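Long-range contacts in aclacinomycin-N/aclacinomycin-A oxidase (Streptomyces galilaeus, PDB 2IPI), which oxidises the terminal sugar of aclacinomycins in two successive oxygen-dependent steps, using an FAD bound covalently through two links, to give aclacinomycin A and then aclacinomycin Y: residues Tyr60-Ala65 / Ile104-Met109; Trp255-Leu260 / Asn296-Gly301; Thr266-Asn271 / Glu329-Glu334. All blocks are in the same frame, centred on the assembly; numbering follows the deposited sequence.

Contact 1: residues Tyr60-Ala65 / Ile104-Met109; sequences YVVHTA and IDMSQM
Tyr-60 and Val-61 run parallel to Ile-104 and Asp-105 as the last residues of strands 58-61 and 102-105, joined by a bond from Asp-105 N to Tyr-60 O (3.0 Å, 164° at the hydrogen) and a weak one from Val-62 N to Asp-105 O. Beyond the strands the backbones part, and a water bridges the opening: it donates to Val-62 O and Asp-105 O, each at 2.6 Å, and accepts from Gln-108 N at 2.9 Å. The chain after Asp-105 turns back through a type I turn, Met-106 to Met-109. Asp-105 OD2 holds its start in an Asx turn, taking Ser-107 N almost along the C-O axis and Ser-107 OG from above the carboxylate plane, while OD1 forms a salt bridge with Arg-46. Val-62 meets both methionines of the turn through one methyl. Its chi1 of -70° puts CG1 anti to the carbonyl carbon and leaves CG2 between that carbon and the backbone N; CG2 presses on Met-106 CE at 3.3 Å, tighter than usual, and meets Met-109 SD at 3.8 Å. Met-109 CG lies 3.4 Å from Val-62 O, and its bent end carries CE to Thr-64 CA. On the outer side Gln-108 lays CB and CG beside the His-63 ring, with CG 3.6 Å from Val-61 CG1; His-63 ND1 itself bonds to Gln-67. The contact lies in the PCMH-type FAD-binding domain, the Met-106 side chain about 5 Å from the bound FAD. Sulfur and methyl packing close the sheet end inside, and water satisfies backbone groups where direct pairing stops.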
loop_
_atom_site.group_PDB
_atom_site.type_symbol
_atom_site.label_atom_id
_atom_site.label_comp_id
_atom_site.label_asym_id
_atom_site.label_seq_id
_atom_site.Cartn_x
_atom_site.Cartn_y
_atom_site.Cartn_z
ATOM N N TYR A 60 12.244 5.093 -21.406
ATOM C CA TYR A 60 11.732 6.366 -21.903
ATOM C C TYR A 60 11.402 7.273 -20.715
ATOM O O TYR A 60 10.603 6.894 -19.860
ATOM C CB TYR A 60 10.453 6.273 -22.731
ATOM C CG TYR A 60 10.597 5.605 -24.077
ATOM C CD1 TYR A 60 11.065 6.268 -25.198
ATOM C CD2 TYR A 60 10.243 4.259 -24.194
ATOM C CE1 TYR A 60 11.187 5.624 -26.421
ATOM C CE2 TYR A 60 10.364 3.622 -25.412
ATOM C CZ TYR A 60 10.829 4.300 -26.515
ATOM O OH TYR A 60 10.919 3.584 -27.694
ATOM N N VAL A 61 12.029 8.442 -20.725
ATOM C CA VAL A 61 11.744 9.406 -19.655
ATOM C C VAL A 61 10.785 10.478 -20.167
ATOM O O VAL A 61 11.248 11.386 -20.875
ATOM C CB VAL A 61 13.059 9.973 -19.104
ATOM C CG1 VAL A 61 12.781 10.940 -17.972
ATOM C CG2 VAL A 61 13.930 8.819 -18.613
ATOM N N VAL A 62 9.529 10.313 -19.792
ATOM C CA VAL A 62 8.367 11.077 -20.205
ATOM C C VAL A 62 8.116 12.342 -19.365
ATOM O O VAL A 62 8.427 12.402 -18.162
ATOM C CB VAL A 62 7.064 10.246 -20.137
ATOM C CG1 VAL A 62 7.021 9.159 -21.201
ATOM C CG2 VAL A 62 6.875 9.629 -18.762
ATOM N N HIS A 63 7.524 13.334 -20.019
ATOM C CA HIS A 63 7.221 14.636 -19.415
ATOM C C HIS A 63 5.784 15.042 -19.700
ATOM O O HIS A 63 5.258 15.999 -19.109
ATOM C CB HIS A 63 8.182 15.705 -19.932
ATOM C CG HIS A 63 9.622 15.297 -19.857
ATOM N ND1 HIS A 63 10.280 14.582 -20.843
ATOM C CD2 HIS A 63 10.534 15.507 -18.885
ATOM C CE1 HIS A 63 11.528 14.363 -20.488
ATOM N NE2 HIS A 63 11.719 14.922 -19.303
ATOM N N THR A 64 5.084 14.371 -20.634
ATOM C CA THR A 64 3.663 14.683 -20.840
ATOM C C THR A 64 2.914 13.442 -21.324
ATOM O O THR A 64 3.519 12.502 -21.848
ATOM C CB THR A 64 3.352 15.806 -21.860
ATOM O OG1 THR A 64 3.824 15.367 -23.150
ATOM C CG2 THR A 64 4.068 17.114 -21.586
ATOM N N ALA A 65 1.592 13.468 -21.169
ATOM C CA ALA A 65 0.733 12.360 -21.569
ATOM C C ALA A 65 0.949 12.057 -23.044
ATOM O O ALA A 65 1.021 10.899 -23.462
ATOM C CB ALA A 65 -0.713 12.676 -21.267
ATOM N N ILE A 104 8.854 2.733 -18.948
ATOM C CA ILE A 104 8.492 4.160 -19.012
ATOM C C ILE A 104 8.495 4.707 -17.588
ATOM O O ILE A 104 7.715 4.257 -16.750
ATOM C CB ILE A 104 7.145 4.379 -19.706
ATOM C CG1 ILE A 104 5.929 3.755 -19.036
ATOM C CG2 ILE A 104 7.218 3.859 -21.152
ATOM C CD1 ILE A 104 5.647 2.374 -19.594
ATOM N N ASP A 105 9.395 5.636 -17.368
ATOM C CA ASP A 105 9.675 6.259 -16.087
ATOM C C ASP A 105 9.049 7.654 -16.003
ATOM O O ASP A 105 9.321 8.525 -16.836
ATOM C CB ASP A 105 11.183 6.388 -15.866
ATOM C CG ASP A 105 11.491 6.692 -14.402
ATOM O OD1 ASP A 105 12.337 5.987 -13.827
ATOM O OD2 ASP A 105 10.888 7.616 -13.826
ATOM N N MET A 106 8.186 7.819 -15.014
ATOM C CA MET A 106 7.327 8.992 -14.901
ATOM C C MET A 106 7.841 9.980 -13.856
ATOM O O MET A 106 7.132 10.927 -13.532
ATOM C CB MET A 106 5.906 8.566 -14.520
ATOM C CG MET A 106 5.505 7.224 -15.141
ATOM S SD MET A 106 4.449 7.486 -16.579
ATOM C CE MET A 106 5.460 6.798 -17.877
ATOM N N SER A 107 9.023 9.721 -13.347
ATOM C CA SER A 107 9.562 10.436 -12.189
ATOM C C SER A 107 9.793 11.916 -12.449
ATOM O O SER A 107 9.944 12.687 -11.494
ATOM C CB SER A 107 10.873 9.771 -11.768
ATOM O OG SER A 107 11.858 9.955 -12.776
ATOM N N GLN A 108 9.811 12.323 -13.716
ATOM C CA GLN A 108 9.933 13.739 -14.059
ATOM C C GLN A 108 8.570 14.435 -14.033
ATOM O O GLN A 108 8.470 15.665 -14.156
ATOM C CB GLN A 108 10.591 13.921 -15.427
ATOM C CG GLN A 108 12.041 13.525 -15.580
ATOM C CD GLN A 108 13.003 14.313 -14.728
ATOM O OE1 GLN A 108 12.731 14.522 -13.543
ATOM N NE2 GLN A 108 14.127 14.780 -15.270
ATOM N N MET A 109 7.485 13.702 -13.846
ATOM C CA MET A 109 6.134 14.242 -13.875
ATOM C C MET A 109 5.475 14.261 -12.504
ATOM O O MET A 109 4.801 13.275 -12.203
ATOM C CB MET A 109 5.253 13.400 -14.818
ATOM C CG MET A 109 5.739 13.361 -16.253
ATOM S SD MET A 109 4.655 12.338 -17.310
ATOM C CE MET A 109 3.169 13.355 -17.243
HETATM O O HOH W 1 9.605 11.034 -16.273
#

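Contact 2: residues Trp255-Leu260 / Asn296-Gly301; sequences WDWSAL and NSRAAG
Trp-257 reaches from the end of strand 248-256 into the loop 296-301, and its backbone N donates to Gly-301 O at 2.9 Å (160° at the hydrogen), somewhat out of the carbonyl plane. From there the indole can be followed outward. CB lies 3.6 Å from the same Gly-301 O and also meets Arg-298 CG. CD1 comes up to Gly-301 C, which sits at the ring edge in its plane, and to Ser-297 O. NE1 makes a weak, bent bond to Asn-296 O (3.1 Å, 134°). Close by on the six-membered ring, CZ2 lies 3.4 Å from the same carbonyl, Asn-296 O. The backbone N of Arg-298 lies over one ring face, 4.0 Å above the plane and offset toward the rim. The Arg-298 side chain crosses the indole as an extended arm: CG is anti to its own backbone N, and NH1 ends 3.6 Å from Trp-257 CE3, with the guanidinium plane turned 46° from the ring. Trp-257 O stands over one guanidinium face at 3.3 Å from NH2, an approach whose angle is too poor for a hydrogen bond. NH1 hydrogen-bonds to Ser-385 OG of helix 374-385, and Tyr-381 and Leu-384 of that helix also pack on the indole. Each segment turns tightly: a type I turn runs from Trp-257 to Leu-260, and an inverse gamma turn is centred on Arg-298. The side chain of Asn-296 is about 7 Å from the bound aclacinomycin ligand. A tryptophan packed against the 297-301 connection of the hairpin formed by strands 290-296 and 302-310 thus joins the end of strand 248-256 to that turn, in the seven-stranded antiparallel sheet that also carries Tyr-397 and Thr-427.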
loop_
_atom_site.group_PDB
_atom_site.type_symbol
_atom_site.label_atom_id
_atom_site.label_comp_id
_atom_site.label_asym_id
_atom_site.label_seq_id
_atom_site.Cartn_x
_atom_site.Cartn_y
_atom_site.Cartn_z
ATOM N N TRP A 255 8.644 -2.983 24.617
ATOM C CA TRP A 255 8.760 -4.081 25.566
ATOM C C TRP A 255 9.995 -4.923 25.249
ATOM O O TRP A 255 10.079 -5.471 24.141
ATOM C CB TRP A 255 7.527 -4.959 25.539
ATOM C CG TRP A 255 6.225 -4.431 26.035
ATOM C CD1 TRP A 255 5.739 -4.487 27.305
ATOM C CD2 TRP A 255 5.214 -3.763 25.262
ATOM N NE1 TRP A 255 4.498 -3.896 27.384
ATOM C CE2 TRP A 255 4.156 -3.441 26.131
ATOM C CE3 TRP A 255 5.105 -3.401 23.915
ATOM C CZ2 TRP A 255 3.009 -2.782 25.713
ATOM C CZ3 TRP A 255 3.957 -2.744 23.508
ATOM C CH2 TRP A 255 2.915 -2.432 24.386
ATOM N N ASP A 256 10.942 -5.020 26.182
ATOM C CA ASP A 256 12.209 -5.696 25.888
ATOM C C ASP A 256 12.006 -7.202 25.733
ATOM O O ASP A 256 11.144 -7.768 26.397
ATOM C CB ASP A 256 13.278 -5.416 26.951
ATOM C CG ASP A 256 13.751 -3.976 27.021
ATOM O OD1 ASP A 256 12.914 -3.136 27.427
ATOM O OD2 ASP A 256 14.910 -3.645 26.697
ATOM N N TRP A 257 12.749 -7.868 24.856
ATOM C CA TRP A 257 12.536 -9.289 24.605
ATOM C C TRP A 257 12.926 -10.128 25.815
ATOM O O TRP A 257 12.359 -11.188 26.061
ATOM C CB TRP A 257 13.311 -9.781 23.355
ATOM C CG TRP A 257 12.384 -9.851 22.168
ATOM C CD1 TRP A 257 12.261 -8.938 21.166
ATOM C CD2 TRP A 257 11.449 -10.896 21.874
ATOM N NE1 TRP A 257 11.312 -9.343 20.264
ATOM C CE2 TRP A 257 10.794 -10.548 20.675
ATOM C CE3 TRP A 257 11.095 -12.097 22.499
ATOM C CZ2 TRP A 257 9.808 -11.342 20.092
ATOM C CZ3 TRP A 257 10.122 -12.885 21.920
ATOM C CH2 TRP A 257 9.486 -12.518 20.725
ATOM N N SER A 258 13.919 -9.669 26.573
ATOM C CA SER A 258 14.400 -10.513 27.671
ATOM C C SER A 258 13.348 -10.645 28.753
ATOM O O SER A 258 13.281 -11.648 29.470
ATOM C CB SER A 258 15.707 -9.949 28.234
ATOM O OG SER A 258 15.495 -8.693 28.848
ATOM N N ALA A 259 12.487 -9.627 28.907
ATOM C CA ALA A 259 11.483 -9.711 29.966
ATOM C C ALA A 259 10.163 -10.242 29.422
ATOM O O ALA A 259 9.145 -10.331 30.099
ATOM C CB ALA A 259 11.281 -8.361 30.621
ATOM N N LEU A 260 10.197 -10.596 28.138
ATOM C CA LEU A 260 8.998 -11.113 27.498
ATOM C C LEU A 260 8.941 -12.634 27.605
ATOM O O LEU A 260 9.931 -13.317 27.356
ATOM C CB LEU A 260 8.926 -10.676 26.031
ATOM C CG LEU A 260 8.420 -9.235 25.855
ATOM C CD1 LEU A 260 8.531 -8.807 24.401
ATOM C CD2 LEU A 260 6.995 -9.120 26.373
ATOM N N ASN A 296 9.050 -7.342 16.113
ATOM C CA ASN A 296 10.408 -7.680 15.758
ATOM C C ASN A 296 10.858 -9.028 16.325
ATOM O O ASN A 296 10.318 -9.486 17.330
ATOM C CB ASN A 296 11.371 -6.605 16.285
ATOM C CG ASN A 296 11.118 -5.230 15.708
ATOM O OD1 ASN A 296 11.176 -5.013 14.500
ATOM N ND2 ASN A 296 10.854 -4.270 16.580
ATOM N N SER A 297 11.860 -9.623 15.685
ATOM C CA SER A 297 12.472 -10.853 16.169
ATOM C C SER A 297 13.358 -10.614 17.395
ATOM O O SER A 297 13.607 -9.453 17.719
ATOM C CB SER A 297 13.303 -11.501 15.057
ATOM O OG SER A 297 12.445 -12.190 14.149
ATOM N N ARG A 298 13.803 -11.686 18.032
ATOM C CA ARG A 298 14.751 -11.737 19.123
ATOM C C ARG A 298 16.195 -11.675 18.606
ATOM O O ARG A 298 17.026 -12.562 18.780
ATOM C CB ARG A 298 14.699 -12.992 20.000
ATOM C CG ARG A 298 15.234 -12.816 21.418
ATOM C CD ARG A 298 14.726 -13.975 22.270
ATOM N NE ARG A 298 14.866 -13.771 23.702
ATOM C CZ ARG A 298 13.980 -14.124 24.615
ATOM N NH1 ARG A 298 12.843 -14.719 24.268
ATOM N NH2 ARG A 298 14.239 -13.878 25.896
ATOM N N ALA A 299 16.473 -10.542 17.994
ATOM C CA ALA A 299 17.803 -10.031 17.708
ATOM C C ALA A 299 17.680 -8.505 17.757
ATOM O O ALA A 299 18.639 -7.769 17.991
ATOM C CB ALA A 299 18.365 -10.507 16.393
ATOM N N ALA A 300 16.436 -8.079 17.538
ATOM C CA ALA A 300 16.088 -6.679 17.411
ATOM C C ALA A 300 16.093 -5.973 18.763
ATOM O O ALA A 300 16.205 -4.751 18.855
ATOM C CB ALA A 300 14.720 -6.556 16.755
ATOM N N GLY A 301 15.940 -6.771 19.811
ATOM C CA GLY A 301 15.935 -6.269 21.165
ATOM C C GLY A 301 14.569 -6.073 21.779
ATOM O O GLY A 301 14.349 -6.373 22.959
#

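Contact 3: residues Thr266-Asn271 / Glu329-Glu334; sequences TRIIDN and EGTGVE
With CG anti to the carbonyl carbon (chi1 -54°) and bends at chi2 and chi3, Arg-267 turns its aliphatic part over Gly-330, while the first torsion of Asn-271 (chi1 -78°) points its amide at the start of the loop 329-334. The arginine touches by carbons, its methylenes lying against the glycine backbone: CD lies 3.3 Å from Gly-330 O and CG 3.6 Å. One helical turn on, Asn-271 ND2 sits 3.2 Å from Glu-329 N and 3.4 Å from Gly-330 N, pairs of donors that cannot bond to each other. The amide nitrogen is satisfied just before the loop, where it donates to Val-327 O, at the C-terminal end of helix 316-327. Farther along the loop Ile-268 crosses Thr-331, its CG1 3.7 Å from Thr-331 OG1. This is a surface contact, in which the helix 262-278 lies against the loop leading from helix 316-327 to strand 336-342. Ile-268 continues inward onto Trp-255 and Phe-293, so the helix rests on strands 248-256 and 290-296 of the large antiparallel sheet.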
loop_
_atom_site.group_PDB
_atom_site.type_symbol
_atom_site.label_atom_id
_atom_site.label_comp_id
_atom_site.label_asym_id
_atom_site.label_seq_id
_atom_site.Cartn_x
_atom_site.Cartn_y
_atom_site.Cartn_z
ATOM N N THR A 266 1.460 -13.208 24.449
ATOM C CA THR A 266 0.117 -13.618 24.056
ATOM C C THR A 266 -0.952 -12.765 24.705
ATOM O O THR A 266 -1.960 -12.420 24.087
ATOM C CB THR A 266 -0.127 -15.099 24.404
ATOM O OG1 THR A 266 0.591 -15.934 23.489
ATOM C CG2 THR A 266 -1.596 -15.459 24.250
ATOM N N ARG A 267 -0.800 -12.379 25.983
ATOM C CA ARG A 267 -1.794 -11.457 26.523
ATOM C C ARG A 267 -1.814 -10.151 25.722
ATOM O O ARG A 267 -2.884 -9.610 25.493
ATOM C CB ARG A 267 -1.519 -11.124 27.989
ATOM C CG ARG A 267 -1.396 -12.388 28.821
ATOM C CD ARG A 267 -2.627 -12.552 29.694
ATOM N NE ARG A 267 -3.614 -13.426 29.059
ATOM C CZ ARG A 267 -4.399 -14.230 29.758
ATOM N NH1 ARG A 267 -5.279 -15.004 29.123
ATOM N NH2 ARG A 267 -4.305 -14.264 31.082
ATOM N N ILE A 268 -0.634 -9.694 25.343
ATOM C CA ILE A 268 -0.438 -8.478 24.566
ATOM C C ILE A 268 -1.132 -8.637 23.216
ATOM O O ILE A 268 -1.923 -7.796 22.797
ATOM C CB ILE A 268 1.060 -8.166 24.388
ATOM C CG1 ILE A 268 1.663 -7.396 25.570
ATOM C CG2 ILE A 268 1.358 -7.422 23.093
ATOM C CD1 ILE A 268 3.168 -7.249 25.487
ATOM N N ILE A 269 -0.818 -9.756 22.554
ATOM C CA ILE A 269 -1.499 -10.052 21.293
ATOM C C ILE A 269 -3.004 -10.087 21.486
ATOM O O ILE A 269 -3.764 -9.404 20.799
ATOM C CB ILE A 269 -1.029 -11.396 20.699
ATOM C CG1 ILE A 269 0.397 -11.355 20.159
ATOM C CG2 ILE A 269 -2.019 -11.876 19.644
ATOM C CD1 ILE A 269 0.608 -10.484 18.944
ATOM N N ASP A 270 -3.449 -10.906 22.437
ATOM C CA ASP A 270 -4.889 -11.099 22.609
ATOM C C ASP A 270 -5.563 -9.805 23.041
ATOM O O ASP A 270 -6.671 -9.508 22.577
ATOM C CB ASP A 270 -5.143 -12.230 23.604
ATOM C CG ASP A 270 -4.685 -13.575 23.047
ATOM O OD1 ASP A 270 -4.469 -13.663 21.822
ATOM O OD2 ASP A 270 -4.536 -14.531 23.845
ATOM N N ASN A 271 -4.862 -9.072 23.914
ATOM C CA ASN A 271 -5.347 -7.759 24.333
ATOM C C ASN A 271 -5.451 -6.797 23.144
ATOM O O ASN A 271 -6.507 -6.180 22.962
ATOM C CB ASN A 271 -4.437 -7.183 25.421
ATOM C CG ASN A 271 -4.667 -7.782 26.791
ATOM O OD1 ASN A 271 -5.482 -8.675 27.018
ATOM N ND2 ASN A 271 -3.928 -7.267 27.776
ATOM N N GLU A 329 -2.903 -4.972 29.763
ATOM C CA GLU A 329 -3.585 -5.168 31.035
ATOM C C GLU A 329 -3.195 -6.467 31.727
ATOM O O GLU A 329 -2.724 -6.461 32.870
ATOM C CB GLU A 329 -5.114 -5.157 30.892
ATOM C CG GLU A 329 -5.770 -4.614 32.157
ATOM C CD GLU A 329 -6.254 -5.659 33.132
ATOM O OE1 GLU A 329 -6.441 -5.320 34.319
ATOM O OE2 GLU A 329 -6.458 -6.830 32.730
ATOM N N GLY A 330 -3.346 -7.621 31.072
ATOM C CA GLY A 330 -3.037 -8.859 31.795
ATOM C C GLY A 330 -1.580 -9.271 31.695
ATOM O O GLY A 330 -1.253 -10.440 31.875
ATOM N N THR A 331 -0.705 -8.320 31.404
ATOM C CA THR A 331 0.693 -8.607 31.103
ATOM C C THR A 331 1.527 -8.713 32.360
ATOM O O THR A 331 1.154 -8.295 33.454
ATOM C CB THR A 331 1.223 -7.504 30.164
ATOM O OG1 THR A 331 0.347 -7.507 29.011
ATOM C CG2 THR A 331 2.617 -7.762 29.635
ATOM N N GLY A 332 2.713 -9.302 32.206
ATOM C CA GLY A 332 3.606 -9.399 33.354
ATOM C C GLY A 332 4.687 -8.345 33.295
ATOM O O GLY A 332 5.414 -8.191 34.273
ATOM N N VAL A 333 4.802 -7.634 32.163
ATOM C CA VAL A 333 5.907 -6.674 32.065
ATOM C C VAL A 333 5.412 -5.265 31.775
ATOM O O VAL A 333 4.415 -5.051 31.085
ATOM C CB VAL A 333 6.948 -7.093 31.013
ATOM C CG1 VAL A 333 6.661 -8.498 30.505
ATOM C CG2 VAL A 333 6.984 -6.082 29.879
ATOM N N GLU A 334 6.135 -4.280 32.321
ATOM C CA GLU A 334 5.727 -2.895 32.128
ATOM C C GLU A 334 6.603 -2.165 31.109
ATOM O O GLU A 334 7.826 -2.158 31.212
ATOM C CB GLU A 334 5.733 -2.139 33.458
ATOM C CG GLU A 334 5.837 -0.635 33.276
ATOM C CD GLU A 334 4.527 0.117 33.450
ATOM O OE1 GLU A 334 4.574 1.258 33.954
ATOM O OE2 GLU A 334 3.476 -0.458 33.086
#

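Overall arrangement
Along the chain contact 1 closes before the others open, whereas contacts 2 and 3 interleave, their segments alternating. Contact 1 belongs to the small mixed sheet of the FAD-binding domain, on the opposite side of the chain's centre from the other two; its centre is 45 Å from that of contact 2 and 50 Å from that of contact 3. Contacts 2 and 3 have centres 14 Å apart and touch, Trp-255 meeting both Ile-268 and Val-333. Both border the seven-stranded sheet: contact 2 at strand ends, contact 3 through helix 262-278, which follows strand 248-256 after a turn and packs on the sheet. The set thus spans a cofactor-holding half and one whose sheet carries the proton acceptor Tyr-397 and the aclacinomycin Y-binding Thr-427.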